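Local atomic coordinates of PRESAN domain-containing protein (Plasmodium falciparum, PDB entry 7D2W), a protein that is of unknown function but belongs to the PHIST family of Plasmodium and folds as a four-helix bundle, probably serving in protein binding. Residues N89-G92 against I93-K96; C120-D123 against C124-V128; S158-D161 against E162-L166; L170-K173 against Y174-F178. All coordinates share one frame; numbering follows the deposited sequence.

Contact 1: residues N89-G92 against I93-K96; sequences NLRG and IAPK
Ile93 packs on Leu90, three residues back. Its CD1 reaches 3.9 Å from Leu90 CD2, and the two side chains cross obliquely. Ile93 CG1 sits 3.5 Å from Leu90 O. Ile93 holds CG1 between its own backbone N and carbonyl carbon (chi1 68°), which turns that branch back over the carbonyl of Leu90.

The same carbonyl oxygen takes two backbone donors. Ala94 N bonds to Leu90 O at 2.9 Å, with an N-H...O angle of 134°. Ile93 N makes a weak bond to Leu90 O at 3.1 Å. Ala94 CB also lies 3.5 Å from Leu90 O, so that oxygen is closely surrounded. The stretch is at the C-terminal end of helix 65-93, one of the long helices of the bundle. Ala94 and Pro95 run on in extended form.

Arg91 reaches forward alongside the exit. Its chain bends at chi2 and chi3, and NH2 comes 3.8 Å from Ala94 CB. Pro95 O lies in the guanidinium plane, at its edge, 3.7 Å from Arg91 NH2. That distance is a loose approach. The guanidinium also makes a cation-pi contact with Trp117. Leu90 faces inward, against Tyr171 of helix 149-181 and against Cys120 and Cys124 of helix 117-144. Ala94 and Pro95 rest on Phe178.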
loop_
_atom_site.group_PDB
_atom_site.type_symbol
_atom_site.label_atom_id
_atom_site.label_comp_id
_atom_site.label_asym_id
_atom_site.label_seq_id
_atom_site.Cartn_x
_atom_site.Cartn_y
_atom_site.Cartn_z
ATOM N N ASN A 89 10.868 -7.186 -8.507
ATOM C CA ASN A 89 9.581 -7.495 -9.122
ATOM C C ASN A 89 9.357 -6.672 -10.385
ATOM O O ASN A 89 8.798 -7.177 -11.365
ATOM C CB ASN A 89 8.458 -7.280 -8.109
ATOM C CG ASN A 89 8.648 -8.115 -6.861
ATOM O OD1 ASN A 89 9.285 -9.163 -6.906
ATOM N ND2 ASN A 89 8.115 -7.646 -5.735
ATOM N N LEU A 90 9.795 -5.410 -10.391
ATOM C CA LEU A 90 9.635 -4.585 -11.584
ATOM C C LEU A 90 10.536 -5.063 -12.715
ATOM O O LEU A 90 10.129 -5.065 -13.886
ATOM C CB LEU A 90 9.914 -3.122 -11.243
ATOM C CG LEU A 90 8.757 -2.407 -10.523
ATOM C CD1 LEU A 90 9.044 -0.894 -10.398
ATOM C CD2 LEU A 90 7.418 -2.646 -11.218
ATOM N N ARG A 91 11.761 -5.484 -12.387
ATOM C CA ARG A 91 12.649 -6.026 -13.406
ATOM C C ARG A 91 12.021 -7.227 -14.099
ATOM O O ARG A 91 12.205 -7.416 -15.305
ATOM C CB ARG A 91 13.988 -6.413 -12.774
ATOM C CG ARG A 91 15.024 -6.851 -13.778
ATOM C CD ARG A 91 15.518 -5.674 -14.611
ATOM N NE ARG A 91 14.858 -5.630 -15.913
ATOM C CZ ARG A 91 15.424 -5.170 -17.022
ATOM N NH1 ARG A 91 16.667 -4.710 -16.990
ATOM N NH2 ARG A 91 14.746 -5.170 -18.162
ATOM N N GLY A 92 11.247 -8.022 -13.361
ATOM C CA GLY A 92 10.609 -9.185 -13.951
ATOM C C GLY A 92 9.617 -8.835 -15.041
ATOM O O GLY A 92 9.491 -9.561 -16.029
ATOM N N ILE A 93 8.893 -7.724 -14.880
ATOM C CA ILE A 93 7.843 -7.365 -15.830
ATOM C C ILE A 93 8.273 -6.269 -16.790
ATOM O O ILE A 93 7.526 -5.947 -17.718
ATOM C CB ILE A 93 6.548 -6.960 -15.102
ATOM C CG1 ILE A 93 6.748 -5.645 -14.354
ATOM C CG2 ILE A 93 6.117 -8.065 -14.145
ATOM C CD1 ILE A 93 5.557 -5.239 -13.508
ATOM N N ALA A 94 9.455 -5.692 -16.601
ATOM C CA ALA A 94 9.993 -4.753 -17.568
ATOM C C ALA A 94 10.242 -5.457 -18.903
ATOM O O ALA A 94 10.610 -6.635 -18.937
ATOM C CB ALA A 94 11.294 -4.142 -17.052
ATOM N N PRO A 95 10.053 -4.762 -20.020
ATOM C CA PRO A 95 10.294 -5.380 -21.326
ATOM C C PRO A 95 11.775 -5.416 -21.679
ATOM O O PRO A 95 12.608 -4.720 -21.092
ATOM C CB PRO A 95 9.515 -4.481 -22.303
ATOM C CG PRO A 95 8.886 -3.375 -21.460
ATOM C CD PRO A 95 9.570 -3.378 -20.135
ATOM N N LYS A 96 12.094 -6.259 -22.658
ATOM C CA LYS A 96 13.466 -6.388 -23.149
ATOM C C LYS A 96 13.615 -5.826 -24.564
ATOM O O LYS A 96 12.637 -5.399 -25.183
ATOM C CB LYS A 96 13.914 -7.849 -23.124
#

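Contact 2: residues C120-D123 against C124-V128; sequences CSYD and CNMMV
Asn125 swings CG to the side of its own backbone N (chi1 -76°), which folds its amide back over Ser121 on the preceding turn. The main donor to Ser121 O is the backbone Asn125 N, at 2.9 Å and fairly straight. Asn125 ND2 adds a weak second bond to Ser121 O at 2.8 Å, with an N-H...O angle of only 122°. Ser121 OG lies 3.1 Å from Asn125 ND2.

This is ordinary alpha-helix, the first turns of helix 117-144 in the four-helix bundle. Cys124 N, Met126 N and Met127 N each bond to the carbonyl four residues back. On the inner face Cys120 SG and Cys124 SG are 4.0 Å apart, which is van der Waals packing and no disulfide. Cys124 also meets Leu87 of helix 65-93.

On the outer face Tyr122 and Met126 run side by side. The methionine chain bends so that Met126 CE comes 3.9 Å from Tyr122 CE2, oblique to the ring, in one of the two conformers of the tyrosine. Met127 CG lies alongside Asp123. The carboxylate of Asp123 has its main partners on helix 149-181, where OD2 is held by Tyr174 OH and Lys173 NZ.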
loop_
_atom_site.group_PDB
_atom_site.type_symbol
_atom_site.label_atom_id
_atom_site.label_comp_id
_atom_site.label_asym_id
_atom_site.label_seq_id
_atom_site.Cartn_x
_atom_site.Cartn_y
_atom_site.Cartn_z
ATOM N N CYS A 120 13.061 3.972 -14.990
ATOM C CA CYS A 120 12.310 3.444 -13.853
ATOM C C CYS A 120 13.187 3.380 -12.611
ATOM O O CYS A 120 12.779 3.793 -11.516
ATOM C CB CYS A 120 11.770 2.045 -14.202
ATOM S SG CYS A 120 11.261 1.032 -12.808
ATOM N N SER A 121 14.413 2.891 -12.778
ATOM C CA SER A 121 15.324 2.737 -11.652
ATOM C C SER A 121 15.706 4.084 -11.057
ATOM O O SER A 121 15.754 4.231 -9.834
ATOM C CB SER A 121 16.570 1.959 -12.103
ATOM O OG SER A 121 17.473 1.813 -11.026
ATOM N N TYR A 122 15.998 5.082 -11.903
ATOM C CA TYR A 122 16.308 6.415 -11.383
ATOM C C TYR A 122 15.135 6.966 -10.584
ATOM O O TYR A 122 15.301 7.439 -9.452
ATOM C CB TYR A 122 16.671 7.377 -12.527
ATOM C CG TYR A 122 16.672 8.848 -12.112
ATOM C CD1 TYR A 122 15.498 9.589 -12.096
ATOM C CD2 TYR A 122 17.850 9.495 -11.734
ATOM C CE1 TYR A 122 15.482 10.916 -11.695
ATOM C CE2 TYR A 122 17.843 10.839 -11.349
ATOM C CZ TYR A 122 16.649 11.540 -11.337
ATOM O OH TYR A 122 16.596 12.867 -10.965
ATOM N N ASP A 123 13.938 6.936 -11.173
ATOM C CA ASP A 123 12.758 7.450 -10.488
ATOM C C ASP A 123 12.525 6.751 -9.153
ATOM O O ASP A 123 12.291 7.404 -8.124
ATOM C CB ASP A 123 11.541 7.296 -11.401
ATOM C CG ASP A 123 10.275 7.864 -10.799
ATOM O OD1 ASP A 123 10.283 9.037 -10.362
ATOM O OD2 ASP A 123 9.266 7.131 -10.770
ATOM N N CYS A 124 12.549 5.417 -9.155
ATOM C CA CYS A 124 12.289 4.688 -7.917
ATOM C C CYS A 124 13.331 5.034 -6.859
ATOM O O CYS A 124 12.996 5.330 -5.709
ATOM C CB CYS A 124 12.273 3.181 -8.186
ATOM S SG CYS A 124 10.851 2.566 -9.179
ATOM N N ASN A 125 14.603 5.019 -7.236
ATOM C CA ASN A 125 15.649 5.295 -6.261
ATOM C C ASN A 125 15.585 6.733 -5.755
ATOM O O ASN A 125 15.833 6.992 -4.572
ATOM C CB ASN A 125 17.008 4.961 -6.873
ATOM C CG ASN A 125 17.253 3.452 -6.909
ATOM O OD1 ASN A 125 17.210 2.793 -5.874
ATOM N ND2 ASN A 125 17.457 2.902 -8.098
ATOM N N MET A 126 15.234 7.686 -6.620
ATOM C CA MET A 126 15.088 9.062 -6.140
ATOM C C MET A 126 13.922 9.204 -5.158
ATOM O O MET A 126 14.037 9.914 -4.150
ATOM C CB MET A 126 14.906 10.013 -7.322
ATOM C CG MET A 126 14.999 11.462 -6.905
ATOM S SD MET A 126 16.630 11.996 -6.358
ATOM C CE MET A 126 17.683 11.027 -7.434
ATOM N N MET A 127 12.784 8.563 -5.437
ATOM C CA MET A 127 11.659 8.649 -4.507
ATOM C C MET A 127 12.011 8.011 -3.161
ATOM O O MET A 127 11.763 8.603 -2.103
ATOM C CB MET A 127 10.406 7.997 -5.107
ATOM C CG MET A 127 9.791 8.764 -6.315
ATOM S SD MET A 127 9.370 10.475 -5.928
ATOM C CE MET A 127 7.980 10.221 -4.799
ATOM N N VAL A 128 12.612 6.818 -3.171
ATOM C CA VAL A 128 12.861 6.153 -1.884
ATOM C C VAL A 128 13.993 6.844 -1.130
ATOM O O VAL A 128 13.930 7.001 0.098
ATOM C CB VAL A 128 13.111 4.635 -2.042
ATOM C CG1 VAL A 128 11.899 3.939 -2.672
ATOM C CG2 VAL A 128 14.390 4.324 -2.805
#

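Contact 3: residues S158-D161 against E162-L166; sequences SCID and EFDKL
Phe163 turns the edge of its ring to the preceding turn: Cys159 O lies near the ring plane, 4.0 Å from Phe163 CD2. The ring itself leads away from Ser158-Asp161 into the bundle. There it meets Leu131 and Gln135, and the ring of His167 at about 55°. The carboxylate of Asp164 has Ile160 O on one face. That oxygen stands almost straight above Asp164 CG, 3.4 Å away. Asp164 CG is anti to its own carbonyl carbon (chi1 -71°), which folds the group back over that carbonyl. The main partner of the carboxylate is Arg49, in a salt bridge.

The backbone bonds are those of regular alpha-helix. Phe163 N meets Cys159 O at 3.0 Å, and Lys165 N meets Asp161 O at 2.9 Å. Glu162 runs out extended, its CB 3.4 Å from Ser158 O, and its OE1 accepts a bond from Gln135 NE2.

Asp161 and Asp164 lie near each other, OD1 of the first 4.7 Å from OD2 of the second. Their like charges are probably eased by separate partners. Asp161 OD2 forms a salt bridge with Arg157 NH1 and a hydrogen bond with Ser154 OG, both of the second subunit.

The segment is a central part of helix 149-181. Cys159 and Phe163 face helix 65-93, Glu162, Phe163 and Leu166 touch helix 117-144, and Ile160 packs on helix 49-58. Ser158, Asp161 and Lys165 face the second subunit.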
loop_
_atom_site.group_PDB
_atom_site.type_symbol
_atom_site.label_atom_id
_atom_site.label_comp_id
_atom_site.label_asym_id
_atom_site.label_seq_id
_atom_site.Cartn_x
_atom_site.Cartn_y
_atom_site.Cartn_z
ATOM N N SER A 158 4.404 4.298 11.457
ATOM C CA SER A 158 3.810 5.067 10.363
ATOM C C SER A 158 4.810 5.336 9.242
ATOM O O SER A 158 4.412 5.391 8.076
ATOM C CB SER A 158 3.214 6.382 10.885
ATOM O OG SER A 158 1.951 6.100 11.466
ATOM N N CYS A 159 6.102 5.492 9.563
ATOM C CA CYS A 159 7.110 5.627 8.513
ATOM C C CYS A 159 7.210 4.364 7.664
ATOM O O CYS A 159 7.367 4.435 6.443
ATOM C CB CYS A 159 8.470 5.947 9.127
ATOM S SG CYS A 159 8.598 7.665 9.628
ATOM N N ILE A 160 7.149 3.195 8.297
ATOM C CA ILE A 160 7.181 1.955 7.532
ATOM C C ILE A 160 5.936 1.843 6.660
ATOM O O ILE A 160 6.024 1.487 5.475
ATOM C CB ILE A 160 7.359 0.762 8.491
ATOM C CG1 ILE A 160 8.762 0.833 9.108
ATOM C CG2 ILE A 160 7.178 -0.597 7.753
ATOM C CD1 ILE A 160 8.945 -0.119 10.288
ATOM N N ASP A 161 4.763 2.191 7.210
ATOM C CA ASP A 161 3.538 2.207 6.403
ATOM C C ASP A 161 3.672 3.152 5.216
ATOM O O ASP A 161 3.193 2.856 4.116
ATOM C CB ASP A 161 2.333 2.660 7.233
ATOM C CG ASP A 161 1.985 1.719 8.367
ATOM O OD1 ASP A 161 2.322 0.523 8.303
ATOM O OD2 ASP A 161 1.325 2.191 9.320
ATOM N N GLU A 162 4.278 4.318 5.438
ATOM C CA GLU A 162 4.460 5.287 4.359
ATOM C C GLU A 162 5.378 4.742 3.267
ATOM O O GLU A 162 5.151 4.988 2.070
ATOM C CB GLU A 162 5.011 6.596 4.928
ATOM C CG GLU A 162 5.127 7.717 3.903
ATOM C CD GLU A 162 5.616 9.017 4.514
ATOM O OE1 GLU A 162 6.132 8.989 5.660
ATOM O OE2 GLU A 162 5.473 10.067 3.846
ATOM N N PHE A 163 6.430 4.014 3.655
ATOM C CA PHE A 163 7.284 3.356 2.665
ATOM C C PHE A 163 6.532 2.259 1.920
ATOM O O PHE A 163 6.741 2.060 0.715
ATOM C CB PHE A 163 8.538 2.779 3.342
ATOM C CG PHE A 163 9.791 3.504 2.960
ATOM C CD1 PHE A 163 10.391 3.256 1.731
ATOM C CD2 PHE A 163 10.343 4.469 3.799
ATOM C CE1 PHE A 163 11.534 3.953 1.350
ATOM C CE2 PHE A 163 11.495 5.173 3.428
ATOM C CZ PHE A 163 12.081 4.921 2.203
ATOM N N ASP A 164 5.668 1.517 2.620
ATOM C CA ASP A 164 4.871 0.512 1.932
ATOM C C ASP A 164 3.951 1.161 0.902
ATOM O O ASP A 164 3.757 0.618 -0.195
ATOM C CB ASP A 164 4.052 -0.301 2.931
ATOM C CG ASP A 164 4.903 -1.237 3.769
ATOM O OD1 ASP A 164 6.097 -1.473 3.422
ATOM O OD2 ASP A 164 4.363 -1.743 4.780
ATOM N N LYS A 165 3.379 2.319 1.235
ATOM C CA LYS A 165 2.520 3.006 0.273
ATOM C C LYS A 165 3.328 3.524 -0.906
ATOM O O LYS A 165 2.875 3.444 -2.052
ATOM C CB LYS A 165 1.750 4.151 0.931
ATOM C CG LYS A 165 1.076 5.091 -0.110
ATOM C CD LYS A 165 -0.350 5.462 0.217
ATOM C CE LYS A 165 -0.976 6.324 -0.903
ATOM N NZ LYS A 165 -1.244 5.602 -2.207
ATOM N N LEU A 166 4.531 4.050 -0.654
ATOM C CA LEU A 166 5.361 4.495 -1.770
ATOM C C LEU A 166 5.723 3.322 -2.673
ATOM O O LEU A 166 5.639 3.429 -3.900
ATOM C CB LEU A 166 6.624 5.204 -1.257
ATOM C CG LEU A 166 7.663 5.533 -2.337
ATOM C CD1 LEU A 166 7.092 6.465 -3.371
ATOM C CD2 LEU A 166 8.926 6.134 -1.721
#

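Contact 4: residues L170-K173 against Y174-F178; sequences LYVK and YEKIF
Tyr174 and Lys173 make the closest side-chain packing here, although they are neighbours in the chain. They point the same way. Lys173 CG lies over one face of the tyrosine ring. The lysine chain is extended to CD and then bends (chi3 77°). This carries Lys173 CE to 3.4 Å from Tyr174 CE2, above the plane at that side of the ring. The other apolar contacts are looser. Leu170 CD2 is 4.2 Å from Tyr174 CE2, and Ile177 CD1 is 4.0 Å from Lys173 CG. Lys176 bends at chi3 and chi4 and runs beside Val172, its CE 3.7 Å from Val172 CG1. A bound mercury ion lies about 4 Å from the Lys176 side chain.

One contact is of carboxylate to ring. Glu175 OE1 comes 3.5 Å from Tyr171 CE2, oblique to the ring, in one of the two conformers of the tyrosine. The two planes are 49° apart.

Of the backbone bonds, the first two, to Leu170 O and Tyr171 O, are shorter than the last two, to Val172 O and Lys173 O. The last, from Ile177 N to Lys173 O, is 3.4 Å and weak.

The polar ends of Lys173 and Tyr174 are both held by Asp123. Val172, Glu175 and Lys176 touch Thr168 of the second subunit, and Lys165 of that subunit makes a cation-pi contact with Tyr171. In this C-terminal part of helix 149-181, Tyr171 packs on Leu86 and Asn89 of helix 65-93, and Tyr174 lies against helix 117-144.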
loop_
_atom_site.group_PDB
_atom_site.type_symbol
_atom_site.label_atom_id
_atom_site.label_comp_id
_atom_site.label_asym_id
_atom_site.label_seq_id
_atom_site.Cartn_x
_atom_site.Cartn_y
_atom_site.Cartn_z
ATOM N N LEU A 170 4.732 3.110 -6.639
ATOM C CA LEU A 170 5.691 2.883 -7.714
ATOM C C LEU A 170 5.355 1.620 -8.503
ATOM O O LEU A 170 5.433 1.611 -9.735
ATOM C CB LEU A 170 7.107 2.792 -7.133
ATOM C CG LEU A 170 7.693 4.115 -6.622
ATOM C CD1 LEU A 170 8.985 3.868 -5.813
ATOM C CD2 LEU A 170 7.968 5.032 -7.797
ATOM N N TYR A 171 5.002 0.534 -7.817
ATOM C CA TYR A 171 4.673 -0.693 -8.536
ATOM C C TYR A 171 3.468 -0.486 -9.454
ATOM O O TYR A 171 3.503 -0.886 -10.621
ATOM C CB TYR A 171 4.430 -1.855 -7.565
ATOM C CG TYR A 171 4.425 -3.206 -8.270
ATOM C CD1 TYR A 171 5.610 -3.835 -8.620
ATOM C CD2 TYR A 171 3.231 -3.833 -8.608
ATOM C CE1 TYR A 171 5.607 -5.051 -9.280
ATOM C CE2 TYR A 171 3.218 -5.049 -9.268
ATOM C CZ TYR A 171 4.409 -5.655 -9.599
ATOM O OH TYR A 171 4.404 -6.868 -10.252
ATOM N N VAL A 172 2.410 0.146 -8.948
ATOM C CA VAL A 172 1.216 0.416 -9.744
ATOM C C VAL A 172 1.573 1.251 -10.970
ATOM O O VAL A 172 1.169 0.936 -12.098
ATOM C CB VAL A 172 0.164 1.110 -8.854
ATOM C CG1 VAL A 172 -0.864 1.873 -9.674
ATOM C CG2 VAL A 172 -0.508 0.074 -7.945
ATOM N N LYS A 173 2.352 2.317 -10.764
ATOM C CA LYS A 173 2.740 3.204 -11.860
ATOM C C LYS A 173 3.476 2.454 -12.966
ATOM O O LYS A 173 3.166 2.623 -14.151
ATOM C CB LYS A 173 3.606 4.349 -11.325
ATOM C CG LYS A 173 4.194 5.251 -12.436
ATOM C CD LYS A 173 4.721 6.574 -11.881
ATOM C CE LYS A 173 6.074 6.388 -11.199
ATOM N NZ LYS A 173 6.538 7.602 -10.432
ATOM N N TYR A 174 4.477 1.635 -12.607
ATOM C CA TYR A 174 5.283 0.989 -13.634
ATOM C C TYR A 174 4.623 -0.270 -14.168
ATOM O O TYR A 174 4.876 -0.651 -15.316
ATOM C CB TYR A 174 6.697 0.685 -13.107
ATOM C CG TYR A 174 7.480 1.961 -13.063
ATOM C CD1 TYR A 174 7.967 2.529 -14.240
ATOM C CD2 TYR A 174 7.649 2.653 -11.873
ATOM C CE1 TYR A 174 8.634 3.730 -14.224
ATOM C CE2 TYR A 174 8.320 3.865 -11.844
ATOM C CZ TYR A 174 8.798 4.397 -13.023
ATOM O OH TYR A 174 9.455 5.593 -13.000
ATOM N N GLU A 175 3.783 -0.932 -13.367
ATOM C CA GLU A 175 3.058 -2.078 -13.901
ATOM C C GLU A 175 2.200 -1.663 -15.085
ATOM O O GLU A 175 2.114 -2.388 -16.089
ATOM C CB GLU A 175 2.189 -2.729 -12.833
ATOM C CG GLU A 175 1.744 -4.118 -13.248
ATOM C CD GLU A 175 0.721 -4.721 -12.305
ATOM O OE1 GLU A 175 0.450 -4.115 -11.255
ATOM O OE2 GLU A 175 0.185 -5.802 -12.618
ATOM N N LYS A 176 1.580 -0.488 -14.995
ATOM C CA LYS A 176 0.754 -0.009 -16.093
ATOM C C LYS A 176 1.610 0.316 -17.308
ATOM O O LYS A 176 1.297 -0.106 -18.427
ATOM C CB LYS A 176 -0.046 1.217 -15.655
ATOM C CG LYS A 176 -1.193 0.903 -14.719
ATOM C CD LYS A 176 -2.079 2.120 -14.481
ATOM C CE LYS A 176 -1.787 2.777 -13.138
ATOM N NZ LYS A 176 -3.039 3.029 -12.365
ATOM N N ILE A 177 2.701 1.061 -17.104
ATOM C CA ILE A 177 3.548 1.463 -18.226
ATOM C C ILE A 177 4.148 0.242 -18.907
ATOM O O ILE A 177 4.112 0.121 -20.135
ATOM C CB ILE A 177 4.650 2.431 -17.762
ATOM C CG1 ILE A 177 4.054 3.623 -17.034
ATOM C CG2 ILE A 177 5.437 2.941 -18.955
ATOM C CD1 ILE A 177 5.091 4.404 -16.269
ATOM N N PHE A 178 4.737 -0.668 -18.124
ATOM C CA PHE A 178 5.418 -1.806 -18.730
ATOM C C PHE A 178 4.436 -2.715 -19.465
ATOM O O PHE A 178 4.727 -3.188 -20.568
ATOM C CB PHE A 178 6.190 -2.589 -17.669
ATOM C CG PHE A 178 7.433 -1.889 -17.175
ATOM C CD1 PHE A 178 8.061 -0.921 -17.946
ATOM C CD2 PHE A 178 7.977 -2.212 -15.934
ATOM C CE1 PHE A 178 9.205 -0.281 -17.491
ATOM C CE2 PHE A 178 9.119 -1.574 -15.474
ATOM C CZ PHE A 178 9.731 -0.606 -16.256
#

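How the contacts relate
The four contacts follow one another along the chain and sample three helices of the bundle. Contact 1 closes helix 65-93, contact 2 lies near the start of helix 117-144, and contacts 3 and 4 share helix 149-181. Contacts 1, 2 and 4 gather on the same side of the chain's centre, their centres about 10 to 15 Å apart, and touch one another. The centre of contact 3 is about 6 Å from the centre of the chain. It meets contact 2 where Val128 packs on Phe163 and Leu166, but does not touch contact 1. Contacts 3 and 4 both reach the second subunit, so helix 149-181 serves the core and the dimer interface together.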